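Local structure of 3-oxoacyl-(acyl-carrier protein) synthase II (Thermus thermophilus, 1J3N) at residues F130-P133 / M134-A137; A140-H143 / I144-Y148; S170-R173 / M174-G178. The protein probably catalyses the condensation of malonyl-ACP with a growing acyl chain, the elongation step of fatty acid synthesis, as a homodimeric beta-ketoacyl-ACP synthase of the thiolase fold. One frame throughout, in Å; residues are numbered along the deposited sequence.

Interaction 1: residues F130-P133 / M134-A137; sequences FFIP and MMIA
M134, in the short helix 131-135, reaches back to F130, the residue just before that helix. Its backbone N gives a hydrogen bond of 3.0 Å to F130 O and a weak second one to F131 O. The M134 side chain sets out beside its own N, CG opposite the carbonyl carbon (chi1 -70°), which brings CG to 3.0 Å from F130 O and SD to 4.0 Å from F130 CB. M135 follows with a shorter bond, N to F131 O at 2.9 Å, and a weak one to I132 O. Its CG is held between the backbone N and the carbonyl carbon (chi1 81°), which lays that methylene over one face of the F131 ring, 4.0 Å from the centroid, in a CH-pi contact. SD stands farther off and oblique to the same ring in a Met-aromatic contact, and CE ends 4.1 Å from I132 CD1. I136, where the chain leaves helical angles, still sends its N to I132 O with a nearly straight hydrogen bond of 3.1 Å (N-H...O 169°), while its CG2 rests against I132 CG2. Were I136 cut back to an alanine, I132 CG2 would probably lose its neighbour and a gap would be likely to open beside the last turn. Around the turn, W112 meets the F131 ring edge-to-face, and M195 and M203 of the second subunit pack on F131 and I132. Backbone carbonyls thus take up the three successive amide N-H groups of M134, M135 and I136, whereas the contacts between side chains are made by sulfur, aliphatic carbon and an aromatic ring, a chemistry suited to an apolar part of the dimer interface.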
ATOM      1  N   PHE A 130     -13.835 -16.800   2.539  1.00 24.01           N
ATOM      2  CA  PHE A 130     -12.588 -16.546   1.834  1.00 25.81           C
ATOM      3  C   PHE A 130     -12.661 -15.211   1.089  1.00 24.88           C
ATOM      4  O   PHE A 130     -11.732 -14.843   0.370  1.00 25.69           O
ATOM      5  CB  PHE A 130     -12.294 -17.680   0.846  1.00 26.93           C
ATOM      6  CG  PHE A 130     -12.059 -19.007   1.506  1.00 30.57           C
ATOM      7  CD1 PHE A 130     -10.877 -19.255   2.201  1.00 33.20           C
ATOM      8  CD2 PHE A 130     -13.033 -19.999   1.461  1.00 30.73           C
ATOM      9  CE1 PHE A 130     -10.668 -20.476   2.845  1.00 33.65           C
ATOM     10  CE2 PHE A 130     -12.836 -21.221   2.100  1.00 34.53           C
ATOM     11  CZ  PHE A 130     -11.648 -21.460   2.796  1.00 33.51           C
ATOM     12  N   PHE A 131     -13.763 -14.488   1.253  1.00 23.38           N
ATOM     13  CA  PHE A 131     -13.902 -13.203   0.572  1.00 25.03           C
ATOM     14  C   PHE A 131     -12.760 -12.257   0.942  1.00 23.39           C
ATOM     15  O   PHE A 131     -12.017 -11.811   0.074  1.00 23.79           O
ATOM     16  CB  PHE A 131     -15.245 -12.548   0.909  1.00 25.30           C
ATOM     17  CG  PHE A 131     -15.355 -11.121   0.438  1.00 27.17           C
ATOM     18  CD1 PHE A 131     -15.078 -10.787  -0.886  1.00 26.16           C
ATOM     19  CD2 PHE A 131     -15.708 -10.110   1.320  1.00 29.16           C
ATOM     20  CE1 PHE A 131     -15.146  -9.465  -1.320  1.00 26.46           C
ATOM     21  CE2 PHE A 131     -15.781  -8.779   0.890  1.00 28.78           C
ATOM     22  CZ  PHE A 131     -15.498  -8.461  -0.430  1.00 27.74           C
ATOM     23  N   ILE A 132     -12.616 -11.963   2.231  1.00 23.27           N
ATOM     24  CA  ILE A 132     -11.557 -11.055   2.679  1.00 23.46           C
ATOM     25  C   ILE A 132     -10.160 -11.487   2.217  1.00 22.03           C
ATOM     26  O   ILE A 132      -9.445 -10.708   1.585  1.00 22.52           O
ATOM     27  CB  ILE A 132     -11.564 -10.897   4.230  1.00 25.07           C
ATOM     28  CG1 ILE A 132     -12.883 -10.266   4.685  1.00 26.51           C
ATOM     29  CG2 ILE A 132     -10.381 -10.034   4.682  1.00 25.29           C
ATOM     30  CD1 ILE A 132     -13.194  -8.950   4.000  1.00 28.93           C
ATOM     31  N   PRO A 133      -9.754 -12.732   2.524  1.00 22.68           N
ATOM     32  CA  PRO A 133      -8.434 -13.245   2.130  1.00 23.43           C
ATOM     33  C   PRO A 133      -8.183 -13.239   0.620  1.00 23.27           C
ATOM     34  O   PRO A 133      -7.041 -13.146   0.177  1.00 24.88           O
ATOM     35  CB  PRO A 133      -8.433 -14.670   2.684  1.00 23.21           C
ATOM     36  CG  PRO A 133      -9.347 -14.592   3.854  1.00 22.01           C
ATOM     37  CD  PRO A 133     -10.472 -13.724   3.348  1.00 21.65           C
ATOM     38  N   MET A 134      -9.240 -13.359  -0.174  1.00 22.10           N
ATOM     39  CA  MET A 134      -9.072 -13.377  -1.622  1.00 20.42           C
ATOM     40  C   MET A 134      -9.061 -11.989  -2.256  1.00 20.41           C
ATOM     41  O   MET A 134      -8.417 -11.779  -3.279  1.00 19.30           O
ATOM     42  CB  MET A 134     -10.185 -14.213  -2.283  1.00 22.19           C
ATOM     43  CG  MET A 134     -10.108 -15.719  -2.037  1.00 21.24           C
ATOM     44  SD  MET A 134     -11.463 -16.597  -2.877  1.00 24.02           S
ATOM     45  CE  MET A 134     -11.052 -16.305  -4.609  1.00 21.39           C
ATOM     46  N   MET A 135      -9.753 -11.032  -1.644  1.00 22.19           N
ATOM     47  CA  MET A 135      -9.824  -9.699  -2.236  1.00 21.84           C
ATOM     48  C   MET A 135      -8.844  -8.610  -1.784  1.00 21.74           C
ATOM     49  O   MET A 135      -8.499  -7.736  -2.586  1.00 22.32           O
ATOM     50  CB  MET A 135     -11.264  -9.169  -2.123  1.00 21.99           C
ATOM     51  CG  MET A 135     -11.641  -8.582  -0.769  1.00 24.99           C
ATOM     52  SD  MET A 135     -11.141  -6.851  -0.601  1.00 23.18           S
ATOM     53  CE  MET A 135     -11.817  -6.484   1.055  1.00 24.71           C
ATOM     54  N   ILE A 136      -8.383  -8.645  -0.535  1.00 19.70           N
ATOM     55  CA  ILE A 136      -7.484  -7.590  -0.064  1.00 20.16           C
ATOM     56  C   ILE A 136      -6.109  -7.538  -0.734  1.00 18.96           C
ATOM     57  O   ILE A 136      -5.494  -8.561  -1.021  1.00 17.07           O
ATOM     58  CB  ILE A 136      -7.338  -7.616   1.484  1.00 20.83           C
ATOM     59  CG1 ILE A 136      -6.780  -8.949   1.968  1.00 21.72           C
ATOM     60  CG2 ILE A 136      -8.707  -7.388   2.128  1.00 21.20           C
ATOM     61  CD1 ILE A 136      -6.583  -8.994   3.476  1.00 20.73           C
ATOM     62  N   ALA A 137      -5.643  -6.315  -0.971  1.00 17.85           N
ATOM     63  CA  ALA A 137      -4.379  -6.040  -1.663  1.00 18.96           C
ATOM     64  C   ALA A 137      -3.113  -6.724  -1.184  1.00 19.41           C
ATOM     65  O   ALA A 137      -2.274  -7.097  -1.998  1.00 21.50           O
ATOM     66  CB  ALA A 137      -4.140  -4.515  -1.711  1.00 14.81           C
TER

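Interaction 2: residues A140-H143 / I144-Y148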
ATOM      1  N   ALA A 140      -1.166 -10.624  -2.344  1.00 18.89           N
ATOM      2  CA  ALA A 140      -0.221 -11.012  -3.379  1.00 19.89           C
ATOM      3  C   ALA A 140       1.131 -11.209  -2.681  1.00 19.01           C
ATOM      4  O   ALA A 140       1.799 -12.224  -2.861  1.00 19.95           O
ATOM      5  CB  ALA A 140      -0.122  -9.932  -4.438  1.00 22.16           C
ATOM      6  N   SER A 141       1.528 -10.234  -1.875  1.00 19.53           N
ATOM      7  CA  SER A 141       2.776 -10.334  -1.128  1.00 19.05           C
ATOM      8  C   SER A 141       2.712 -11.522  -0.165  1.00 19.66           C
ATOM      9  O   SER A 141       3.611 -12.364  -0.139  1.00 17.59           O
ATOM     10  CB  SER A 141       3.029  -9.053  -0.336  1.00 17.80           C
ATOM     11  OG  SER A 141       3.452  -8.004  -1.194  1.00 18.30           O
ATOM     12  N   ALA A 142       1.627 -11.594   0.598  1.00 18.52           N
ATOM     13  CA  ALA A 142       1.427 -12.663   1.568  1.00 18.33           C
ATOM     14  C   ALA A 142       1.509 -14.056   0.957  1.00 19.47           C
ATOM     15  O   ALA A 142       2.156 -14.947   1.511  1.00 19.08           O
ATOM     16  CB  ALA A 142       0.078 -12.491   2.263  1.00 18.34           C
ATOM     17  N   HIS A 143       0.842 -14.259  -0.174  1.00 20.57           N
ATOM     18  CA  HIS A 143       0.868 -15.568  -0.803  1.00 20.76           C
ATOM     19  C   HIS A 143       2.239 -15.946  -1.315  1.00 20.93           C
ATOM     20  O   HIS A 143       2.609 -17.117  -1.290  1.00 18.13           O
ATOM     21  CB  HIS A 143      -0.171 -15.646  -1.923  1.00 21.95           C
ATOM     22  CG  HIS A 143      -1.507 -16.112  -1.449  1.00 21.08           C
ATOM     23  ND1 HIS A 143      -1.719 -17.395  -0.990  1.00 21.30           N
ATOM     24  CD2 HIS A 143      -2.679 -15.455  -1.293  1.00 19.56           C
ATOM     25  CE1 HIS A 143      -2.966 -17.508  -0.572  1.00 20.70           C
ATOM     26  NE2 HIS A 143      -3.570 -16.344  -0.743  1.00 23.19           N
ATOM     27  N   ILE A 144       3.005 -14.959  -1.775  1.00 21.87           N
ATOM     28  CA  ILE A 144       4.345 -15.242  -2.264  1.00 20.80           C
ATOM     29  C   ILE A 144       5.239 -15.626  -1.088  1.00 21.34           C
ATOM     30  O   ILE A 144       6.030 -16.571  -1.178  1.00 19.60           O
ATOM     31  CB  ILE A 144       4.933 -14.022  -3.013  1.00 21.40           C
ATOM     32  CG1 ILE A 144       4.212 -13.848  -4.363  1.00 22.17           C
ATOM     33  CG2 ILE A 144       6.423 -14.214  -3.223  1.00 21.32           C
ATOM     34  CD1 ILE A 144       4.374 -12.457  -4.992  1.00 20.87           C
ATOM     35  N   ALA A 145       5.114 -14.889   0.015  1.00 22.13           N
ATOM     36  CA  ALA A 145       5.899 -15.164   1.216  1.00 23.09           C
ATOM     37  C   ALA A 145       5.576 -16.548   1.771  1.00 23.63           C
ATOM     38  O   ALA A 145       6.471 -17.276   2.219  1.00 24.43           O
ATOM     39  CB  ALA A 145       5.622 -14.108   2.278  1.00 22.50           C
ATOM     40  N   MET A 146       4.295 -16.904   1.746  1.00 24.20           N
ATOM     41  CA  MET A 146       3.852 -18.199   2.254  1.00 26.49           C
ATOM     42  C   MET A 146       4.314 -19.365   1.391  1.00 26.69           C
ATOM     43  O   MET A 146       4.753 -20.397   1.904  1.00 25.45           O
ATOM     44  CB  MET A 146       2.331 -18.225   2.372  1.00 29.72           C
ATOM     45  CG  MET A 146       1.784 -17.276   3.427  1.00 33.98           C
ATOM     46  SD  MET A 146       0.014 -17.440   3.674  1.00 39.01           S
ATOM     47  CE  MET A 146      -0.633 -16.448   2.348  1.00 39.46           C
ATOM     48  N   ARG A 147       4.235 -19.191   0.078  1.00 25.71           N
ATOM     49  CA  ARG A 147       4.627 -20.241  -0.847  1.00 27.51           C
ATOM     50  C   ARG A 147       6.095 -20.637  -0.740  1.00 26.48           C
ATOM     51  O   ARG A 147       6.429 -21.820  -0.824  1.00 25.32           O
ATOM     52  CB  ARG A 147       4.328 -19.818  -2.291  1.00 26.39           C
ATOM     53  CG  ARG A 147       4.472 -20.960  -3.288  1.00 28.12           C
ATOM     54  CD  ARG A 147       4.246 -20.536  -4.732  1.00 28.96           C
ATOM     55  NE  ARG A 147       4.158 -21.713  -5.593  1.00 33.87           N
ATOM     56  CZ  ARG A 147       4.185 -21.692  -6.922  1.00 36.60           C
ATOM     57  NH1 ARG A 147       4.306 -20.543  -7.573  1.00 34.50           N
ATOM     58  NH2 ARG A 147       4.079 -22.826  -7.602  1.00 35.46           N
ATOM     59  N   TYR A 148       6.965 -19.646  -0.556  1.00 24.94           N
ATOM     60  CA  TYR A 148       8.403 -19.888  -0.478  1.00 26.44           C
ATOM     61  C   TYR A 148       9.018 -19.819   0.919  1.00 24.57           C
ATOM     62  O   TYR A 148      10.199 -20.100   1.089  1.00 26.37           O
ATOM     63  CB  TYR A 148       9.135 -18.910  -1.401  1.00 27.14           C
ATOM     64  CG  TYR A 148       8.707 -18.999  -2.851  1.00 27.93           C
ATOM     65  CD1 TYR A 148       8.903 -20.169  -3.589  1.00 28.98           C
ATOM     66  CD2 TYR A 148       8.104 -17.919  -3.484  1.00 26.70           C
ATOM     67  CE1 TYR A 148       8.503 -20.252  -4.925  1.00 30.44           C
ATOM     68  CE2 TYR A 148       7.705 -17.992  -4.811  1.00 29.26           C
ATOM     69  CZ  TYR A 148       7.907 -19.159  -5.527  1.00 28.37           C
ATOM     70  OH  TYR A 148       7.508 -19.223  -6.844  1.00 30.79           O
TER
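M146 crosses H143 on helix 139-148, a regular alpha-helix of the thiolase-type condensing-enzyme fold that packs on strands 98-103 and 182-189 and also touches the second subunit. Four i to i+4 hydrogen bonds satisfy its amides here: I144 N to A140 O, A145 N to S141 O at 2.9 Å, M146 N to A142 O at 2.9 Å, and R147 N to H143 O at 3.0 Å. The bond from A145 is the straightest of them, 165° at the hydrogen. Of the polar side chains, S141 is buried, and its OG is hydrogen-bonded to S155 O and V102 N, tying the helix to strand 98-103. R147 runs out extended from CG to NE, which carries its guanidinium to Q80 OE1 of helix 70-86 through NH1; NH2 has a weak bond to Y59 O. Toward the other chain, A142 meets H399, H143 meets I267 and M146 meets H266 of the second subunit. The M146 chain passes above A142 O and then bends at its last torsion (chi3 -82°), turning the terminal methyl back toward the preceding turn. There CE touches A142 CB at 4.0 Å and sits over one face of the H143 imidazole in a CH-pi contact, displaced toward the rim, with ND1 its nearest ring atom at 3.6 Å.

Interaction 3: residues S170-R173 / M174-G178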
ATOM      1  N   SER A 170      10.404   1.108  -3.110  1.00 22.93           N
ATOM      2  CA  SER A 170      10.307   0.822  -1.681  1.00 22.89           C
ATOM      3  C   SER A 170      11.131  -0.418  -1.315  1.00 22.75           C
ATOM      4  O   SER A 170      11.604  -0.541  -0.184  1.00 22.02           O
ATOM      5  CB  SER A 170       8.843   0.621  -1.277  1.00 25.39           C
ATOM      6  OG  SER A 170       8.097   1.819  -1.455  1.00 24.37           O
ATOM      7  N   ALA A 171      11.282  -1.337  -2.268  1.00 21.62           N
ATOM      8  CA  ALA A 171      12.071  -2.551  -2.048  1.00 22.40           C
ATOM      9  C   ALA A 171      13.524  -2.120  -2.123  1.00 19.47           C
ATOM     10  O   ALA A 171      14.376  -2.638  -1.410  1.00 20.81           O
ATOM     11  CB  ALA A 171      11.774  -3.601  -3.129  1.00 22.75           C
ATOM     12  N   LEU A 172      13.798  -1.165  -3.007  1.00 19.32           N
ATOM     13  CA  LEU A 172      15.145  -0.621  -3.143  1.00 17.86           C
ATOM     14  C   LEU A 172      15.588  -0.140  -1.769  1.00 19.19           C
ATOM     15  O   LEU A 172      16.684  -0.464  -1.310  1.00 21.54           O
ATOM     16  CB  LEU A 172      15.154   0.568  -4.111  1.00 18.88           C
ATOM     17  CG  LEU A 172      16.416   1.444  -4.125  1.00 17.40           C
ATOM     18  CD1 LEU A 172      17.599   0.670  -4.707  1.00 16.45           C
ATOM     19  CD2 LEU A 172      16.154   2.695  -4.953  1.00 20.76           C
ATOM     20  N   ARG A 173      14.722   0.628  -1.114  1.00 20.34           N
ATOM     21  CA  ARG A 173      15.018   1.181   0.210  1.00 22.17           C
ATOM     22  C   ARG A 173      15.235   0.096   1.248  1.00 21.11           C
ATOM     23  O   ARG A 173      16.144   0.173   2.058  1.00 22.19           O
ATOM     24  CB  ARG A 173      13.884   2.098   0.669  1.00 20.08           C
ATOM     25  CG  ARG A 173      13.697   3.321  -0.201  1.00 22.05           C
ATOM     26  CD  ARG A 173      14.999   4.098  -0.397  1.00 24.91           C
ATOM     27  NE  ARG A 173      14.749   5.372  -1.069  1.00 26.26           N
ATOM     28  CZ  ARG A 173      15.597   5.966  -1.902  1.00 29.82           C
ATOM     29  NH1 ARG A 173      16.768   5.406  -2.183  1.00 30.33           N
ATOM     30  NH2 ARG A 173      15.272   7.126  -2.461  1.00 29.94           N
ATOM     31  N   MET A 174      14.366  -0.907   1.210  1.00 22.06           N
ATOM     32  CA  MET A 174      14.411  -2.046   2.105  1.00 22.65           C
ATOM     33  C   MET A 174      15.790  -2.719   2.066  1.00 23.53           C
ATOM     34  O   MET A 174      16.336  -3.106   3.103  1.00 22.64           O
ATOM     35  CB  MET A 174      13.325  -3.026   1.670  1.00 27.06           C
ATOM     36  CG  MET A 174      12.841  -4.013   2.701  1.00 30.77           C
ATOM     37  SD  MET A 174      11.512  -4.993   1.922  1.00 38.03           S
ATOM     38  CE  MET A 174      10.112  -3.948   2.173  1.00 31.65           C
ATOM     39  N   ILE A 175      16.352  -2.880   0.871  1.00 22.54           N
ATOM     40  CA  ILE A 175      17.669  -3.507   0.762  1.00 24.23           C
ATOM     41  C   ILE A 175      18.775  -2.513   1.149  1.00 25.23           C
ATOM     42  O   ILE A 175      19.707  -2.870   1.862  1.00 25.63           O
ATOM     43  CB  ILE A 175      17.925  -4.059  -0.678  1.00 20.95           C
ATOM     44  CG1 ILE A 175      16.855  -5.109  -1.033  1.00 20.74           C
ATOM     45  CG2 ILE A 175      19.306  -4.698  -0.750  1.00 21.63           C
ATOM     46  CD1 ILE A 175      16.958  -5.660  -2.446  1.00 18.99           C
ATOM     47  N   GLN A 176      18.672  -1.267   0.689  1.00 27.26           N
ATOM     48  CA  GLN A 176      19.680  -0.252   1.024  1.00 27.16           C
ATOM     49  C   GLN A 176      19.783  -0.054   2.536  1.00 27.98           C
ATOM     50  O   GLN A 176      20.866   0.186   3.069  1.00 27.00           O
ATOM     51  CB  GLN A 176      19.336   1.098   0.391  1.00 26.38           C
ATOM     52  CG  GLN A 176      19.316   1.137  -1.126  1.00 22.21           C
ATOM     53  CD  GLN A 176      18.987   2.525  -1.650  1.00 21.48           C
ATOM     54  OE1 GLN A 176      18.008   3.140  -1.225  1.00 19.29           O
ATOM     55  NE2 GLN A 176      19.802   3.025  -2.578  1.00 21.09           N
ATOM     56  N   LEU A 177      18.642  -0.146   3.216  1.00 28.90           N
ATOM     57  CA  LEU A 177      18.561   0.031   4.663  1.00 29.56           C
ATOM     58  C   LEU A 177      18.984  -1.216   5.450  1.00 30.09           C
ATOM     59  O   LEU A 177      19.085  -1.174   6.675  1.00 30.17           O
ATOM     60  CB  LEU A 177      17.126   0.423   5.056  1.00 28.81           C
ATOM     61  CG  LEU A 177      16.570   1.775   4.590  1.00 29.19           C
ATOM     62  CD1 LEU A 177      15.048   1.732   4.563  1.00 28.27           C
ATOM     63  CD2 LEU A 177      17.059   2.880   5.514  1.00 32.09           C
ATOM     64  N   GLY A 178      19.221  -2.321   4.751  1.00 30.35           N
ATOM     65  CA  GLY A 178      19.630  -3.544   5.424  1.00 30.65           C
ATOM     66  C   GLY A 178      18.508  -4.396   6.004  1.00 30.44           C
ATOM     67  O   GLY A 178      18.772  -5.311   6.791  1.00 31.85           O
TER
HETATM   68  O   HOH W   1      19.327   5.403  -4.565  1.00 36.11           O
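R173 and Q176 carry the polar side-chain contact at the C-terminal end of helix 163-176. R173 NH1 donates to Q176 OE1 over 2.8 Å, meeting a lone pair of the amide oxygen in the carbonyl plane; the guanidinium and amide planes are only 10° apart. A water accepts a hydrogen bond from Q176 NE2 at 3.1 Å and a weak one from the same NH1, so it bridges the two groups. The charge of the guanidinium is met by E179 of the second subunit, whose OE2 forms a salt bridge with NH2. A bend at chi2 (-52°) folds the arginine chain back, so that it and the glutamine run alongside one another.

Van der Waals packing comes from L172, whose CG lies 3.7 Å from Q176 CD and whose CD1 also lies close to the amide, 3.9 Å from NE2. R173 CB likewise touches L177 CD1 at 4.1 Å. L172 also meets V4 of strand 4-13, and A171 and I175 pack on strands 182-189 and 232-240.

The backbone bonds follow the alpha-helical pattern: M174 N to S170 O, I175 N to A171 O, Q176 N to L172 O and L177 N to R173 O at 2.8 Å. G178 N then reaches back to I175 O, and G178 takes a positive phi (83°), a backbone shape in which a side chain would collide with the carbonyl O of L177. G178 is the first residue to leave helical angles, in a Schellman motif.

How the interactions relate
All three are local contacts along helices of the N-terminal ketoacyl-synthase domain, mostly buried, and each also touches the second subunit. Helices 131-135 and 139-148 follow each other, the centres of interactions 1 and 2 being about 14 Å apart; the centre of interaction 3 is about 27 Å from that of interaction 1 and about 19 Å from that of interaction 2. Methionine against a flat ring recurs in the first two, but in 130-137 a phenylalanine offers the face and in 140-148 a histidine. Interactions 2 and 3 both lie on helices packed against strand 182-189. Interaction 3 differs in its side-chain hydrogen bond, bridging water and Schellman glycine.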